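Pli0006 protein (Listeria innocua, PDB 3OP9) is probably a DNA-binding transcriptional regulator of the XRE-type helix-turn-helix family. Local coordinates at residues Asn33-Thr36 with Arg37-Ala40; Lys84-Leu87 with Leu88-Leu92. One frame throughout, in Å; residues are numbered along the deposited sequence.

Contact 1: Asn33-Thr36 with Arg37-Ala40; sequences NVQT and RTVA
V34 and Q35 form the turn of the helix-turn-helix unit and meet T38 and V39 on the first turn of helix 36-44, the second helix of the unit and, as in XRE-family repressors, probably the one that reads DNA. The turn opens with a Schellman motif closing helix 25-32: N33 takes positive phi (53°), and the N atoms of N33 and V34 bond back to the O atoms of E30 and A29. Q35 then stands at the N-cap. Its O accepts two weak bonds, from T38 N at 3.0 Å and V39 N at 3.4 Å; the bond from A40 N to T36 O, 3.1 Å, is of the regular i+4 to i helical kind. Beside this backbone start sits an apolar contact. A chi1 of -63° sets V34 CG1 anti to the carbonyl carbon, which leaves V34 CG2 to reach V39 CG2 at 3.7 Å, the two side chains crossing at about a right angle. CB of V34 also lies 4.2 Å from CB of T38. Q35 runs alongside R37, its OE1 3.8 Å from R37 CB, with amide and guanidinium planes 88° apart and thus not stacked. T36 turns back onto N25, H26 and A29 of the preceding helix. The chemistry thus divides in two: a single methyl contact and a looser CB-to-CB approach join turn to helix, while Q35 and R37 are exposed and the end of R37 leads away from the turn.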
loop_
_atom_site.group_PDB
_atom_site.type_symbol
_atom_site.label_atom_id
_atom_site.label_comp_id
_atom_site.label_asym_id
_atom_site.label_seq_id
_atom_site.Cartn_x
_atom_site.Cartn_y
_atom_site.Cartn_z
ATOM N N ASN A 33 16.846 22.349 -10.258
ATOM C CA ASN A 33 17.899 23.355 -10.116
ATOM C C ASN A 33 19.304 22.741 -10.054
ATOM O O ASN A 33 20.070 22.992 -9.120
ATOM C CB ASN A 33 17.632 24.218 -8.882
ATOM C CG ASN A 33 16.321 24.972 -8.990
ATOM O OD1 ASN A 33 15.396 24.755 -8.205
ATOM N ND2 ASN A 33 16.219 25.836 -9.995
ATOM N N VAL A 34 19.624 21.929 -11.057
ATOM C CA VAL A 34 20.969 21.409 -11.240
ATOM C C VAL A 34 21.376 21.647 -12.695
ATOM O O VAL A 34 20.552 22.046 -13.519
ATOM C CB VAL A 34 21.046 19.893 -10.947
ATOM C CG1 VAL A 34 20.691 19.599 -9.483
ATOM C CG2 VAL A 34 20.128 19.109 -11.914
ATOM N N GLN A 35 22.637 21.373 -13.011
ATOM C CA GLN A 35 23.110 21.377 -14.388
ATOM C C GLN A 35 22.478 20.256 -15.183
ATOM O O GLN A 35 22.199 19.193 -14.634
ATOM C CB GLN A 35 24.602 21.128 -14.419
ATOM C CG GLN A 35 25.459 22.235 -13.883
ATOM C CD GLN A 35 26.892 21.765 -13.774
ATOM O OE1 GLN A 35 27.260 20.748 -14.360
ATOM N NE2 GLN A 35 27.686 22.462 -12.999
ATOM N N THR A 36 22.320 20.475 -16.488
ATOM C CA THR A 36 21.859 19.434 -17.393
ATOM C C THR A 36 22.830 18.247 -17.364
ATOM O O THR A 36 22.431 17.097 -17.470
ATOM C CB THR A 36 21.718 19.989 -18.825
ATOM O OG1 THR A 36 20.676 20.976 -18.845
ATOM C CG2 THR A 36 21.386 18.871 -19.811
ATOM N N ARG A 37 24.116 18.529 -17.212
ATOM C CA ARG A 37 25.118 17.474 -17.126
ATOM C C ARG A 37 24.847 16.559 -15.945
ATOM O O ARG A 37 25.032 15.352 -16.031
ATOM C CB ARG A 37 26.516 18.092 -16.984
ATOM C CG ARG A 37 27.638 17.099 -16.792
ATOM C CD ARG A 37 28.955 17.853 -16.678
ATOM N NE ARG A 37 29.247 18.577 -17.906
ATOM C CZ ARG A 37 30.250 19.428 -18.051
ATOM N NH1 ARG A 37 31.054 19.672 -17.028
ATOM N NH2 ARG A 37 30.444 20.036 -19.218
ATOM N N THR A 38 24.417 17.132 -14.834
ATOM C CA THR A 38 24.182 16.344 -13.637
ATOM C C THR A 38 23.029 15.386 -13.873
ATOM O O THR A 38 23.060 14.255 -13.406
ATOM C CB THR A 38 23.868 17.231 -12.424
ATOM O OG1 THR A 38 25.049 17.964 -12.071
ATOM C CG2 THR A 38 23.460 16.395 -11.245
ATOM N N VAL A 39 22.014 15.841 -14.593
ATOM C CA VAL A 39 20.873 14.976 -14.921
ATOM C C VAL A 39 21.311 13.827 -15.845
ATOM O O VAL A 39 20.850 12.694 -15.713
ATOM C CB VAL A 39 19.774 15.801 -15.564
ATOM C CG1 VAL A 39 18.715 14.870 -16.235
ATOM C CG2 VAL A 39 19.146 16.721 -14.521
ATOM N N ALA A 40 22.216 14.120 -16.773
ATOM C CA ALA A 40 22.803 13.081 -17.615
ATOM C C ALA A 40 23.448 12.022 -16.746
ATOM O O ALA A 40 23.303 10.824 -17.002
ATOM C CB ALA A 40 23.847 13.675 -18.594
#

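Contact 2: Lys84-Leu87 with Leu88-Leu92; sequences KQWL and LSLNL
W86 holds CG anti to its backbone N (chi1 178°) and L90 holds CG beside its own N (chi1 -64°), and together these torsions bring indole and leucine into contact. This is the last part of helix 81-89, where the regular bonds, L88 N to K84 O and S89 N to Q85 O, give way to i+3 to i bonds of the 3-10 kind, L90 N reaching L87 O at 3.1 Å from above the carbonyl plane. L90 lays CD1 over one face of the W86 indole, 4.3 Å from the centroid of the six-membered ring, a CH-pi contact. L90 CD1 is also 4.1 Å from L87 CD1. OG of S89 donates a short 2.5 Å bond to W86 O, in the carbonyl plane and on a lone pair, while L90 N adds only a weak one to the same oxygen. I101, L87 and L90 of the third subunit pack against this apolar patch, and NE2 of Q85 bonds G70 O and Q7 O of the second. Further along the chain, L88 O accepts both N91 N and N91 ND2, each at 3.1 Å and from the same face of its carbonyl plane.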
loop_
_atom_site.group_PDB
_atom_site.type_symbol
_atom_site.label_atom_id
_atom_site.label_comp_id
_atom_site.label_asym_id
_atom_site.label_seq_id
_atom_site.Cartn_x
_atom_site.Cartn_y
_atom_site.Cartn_z
ATOM N N LYS A 84 -1.989 -4.155 14.621
ATOM C CA LYS A 84 -1.881 -3.756 13.223
ATOM C C LYS A 84 -3.284 -3.411 12.746
ATOM O O LYS A 84 -3.521 -2.474 11.992
ATOM C CB LYS A 84 -1.324 -4.958 12.418
ATOM C CG LYS A 84 -0.859 -4.674 10.986
ATOM C CD LYS A 84 -0.519 -6.000 10.283
ATOM C CE LYS A 84 0.558 -5.866 9.214
ATOM N NZ LYS A 84 0.053 -5.345 7.920
ATOM N N GLN A 85 -4.232 -4.209 13.192
ATOM C CA GLN A 85 -5.617 -4.021 12.795
ATOM C C GLN A 85 -6.139 -2.679 13.343
ATOM O O GLN A 85 -6.809 -1.906 12.631
ATOM C CB GLN A 85 -6.411 -5.228 13.306
ATOM C CG GLN A 85 -7.822 -5.271 12.963
ATOM C CD GLN A 85 -8.477 -6.542 13.537
ATOM O OE1 GLN A 85 -8.238 -6.910 14.682
ATOM N NE2 GLN A 85 -9.285 -7.208 12.735
ATOM N N TRP A 86 -5.789 -2.369 14.591
ATOM C CA TRP A 86 -6.155 -1.068 15.186
ATOM C C TRP A 86 -5.530 0.096 14.407
ATOM O O TRP A 86 -6.191 1.097 14.054
ATOM C CB TRP A 86 -5.727 -1.007 16.676
ATOM C CG TRP A 86 -6.051 0.320 17.278
ATOM C CD1 TRP A 86 -7.281 0.740 17.723
ATOM C CD2 TRP A 86 -5.156 1.428 17.473
ATOM N NE1 TRP A 86 -7.200 2.046 18.178
ATOM C CE2 TRP A 86 -5.910 2.485 18.041
ATOM C CE3 TRP A 86 -3.803 1.636 17.203
ATOM C CZ2 TRP A 86 -5.349 3.727 18.354
ATOM C CZ3 TRP A 86 -3.245 2.880 17.537
ATOM C CH2 TRP A 86 -4.028 3.895 18.089
ATOM N N LEU A 87 -4.257 -0.046 14.087
ATOM C CA LEU A 87 -3.555 1.010 13.365
ATOM C C LEU A 87 -4.216 1.243 11.988
ATOM O O LEU A 87 -4.478 2.365 11.562
ATOM C CB LEU A 87 -2.089 0.587 13.223
ATOM C CG LEU A 87 -1.056 1.636 12.823
ATOM C CD1 LEU A 87 -1.193 2.875 13.697
ATOM C CD2 LEU A 87 0.359 1.041 12.919
ATOM N N LEU A 88 -4.501 0.152 11.300
ATOM C CA LEU A 88 -5.205 0.220 10.012
ATOM C C LEU A 88 -6.563 0.919 10.136
ATOM O O LEU A 88 -6.957 1.692 9.256
ATOM C CB LEU A 88 -5.385 -1.196 9.442
ATOM C CG LEU A 88 -6.285 -1.301 8.178
ATOM C CD1 LEU A 88 -5.576 -0.638 7.025
ATOM C CD2 LEU A 88 -6.711 -2.776 7.811
ATOM N N SER A 89 -7.267 0.653 11.232
ATOM C CA SER A 89 -8.584 1.241 11.487
ATOM C C SER A 89 -8.545 2.763 11.602
ATOM O O SER A 89 -9.569 3.403 11.443
ATOM C CB SER A 89 -9.209 0.652 12.770
ATOM O OG SER A 89 -8.691 1.307 13.924
ATOM N N LEU A 90 -7.375 3.351 11.885
ATOM C CA LEU A 90 -7.311 4.814 11.979
ATOM C C LEU A 90 -7.597 5.462 10.631
ATOM O O LEU A 90 -7.985 6.628 10.560
ATOM C CB LEU A 90 -5.959 5.275 12.520
ATOM C CG LEU A 90 -5.698 4.805 13.975
ATOM C CD1 LEU A 90 -4.338 5.358 14.438
ATOM C CD2 LEU A 90 -6.798 5.260 14.975
ATOM N N ASN A 91 -7.436 4.696 9.553
ATOM C CA ASN A 91 -7.689 5.239 8.221
ATOM C C ASN A 91 -9.161 5.493 7.948
ATOM O O ASN A 91 -9.513 6.189 7.000
ATOM C CB ASN A 91 -7.065 4.330 7.159
ATOM C CG ASN A 91 -5.560 4.403 7.181
ATOM O OD1 ASN A 91 -4.985 5.442 6.872
ATOM N ND2 ASN A 91 -4.915 3.330 7.583
ATOM N N LEU A 92 -10.021 4.937 8.792
ATOM C CA LEU A 92 -11.448 5.221 8.714
ATOM C C LEU A 92 -11.865 6.558 9.336
ATOM O O LEU A 92 -12.971 7.049 9.062
ATOM C CB LEU A 92 -12.240 4.130 9.445
ATOM C CG LEU A 92 -12.601 2.848 8.687
ATOM C CD1 LEU A 92 -11.410 2.239 7.992
ATOM C CD2 LEU A 92 -13.190 1.871 9.679
#

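Overall arrangement
Contacts 1 and 2 lie on opposite sides of the chain's centre, 42 Å apart centre to centre and about 32 Å between nearest atoms, so neither touches the other. They follow in series along the chain. Contact 1 sits at the surface and belongs to the helix-turn-helix region, which in this family probably meets DNA; no other chain of the assembly touches it. Contact 2 is buried and lies where subunits meet: two further subunits of the four-chain assembly pack on it. One contact begins a helix and the other lies near the end of one.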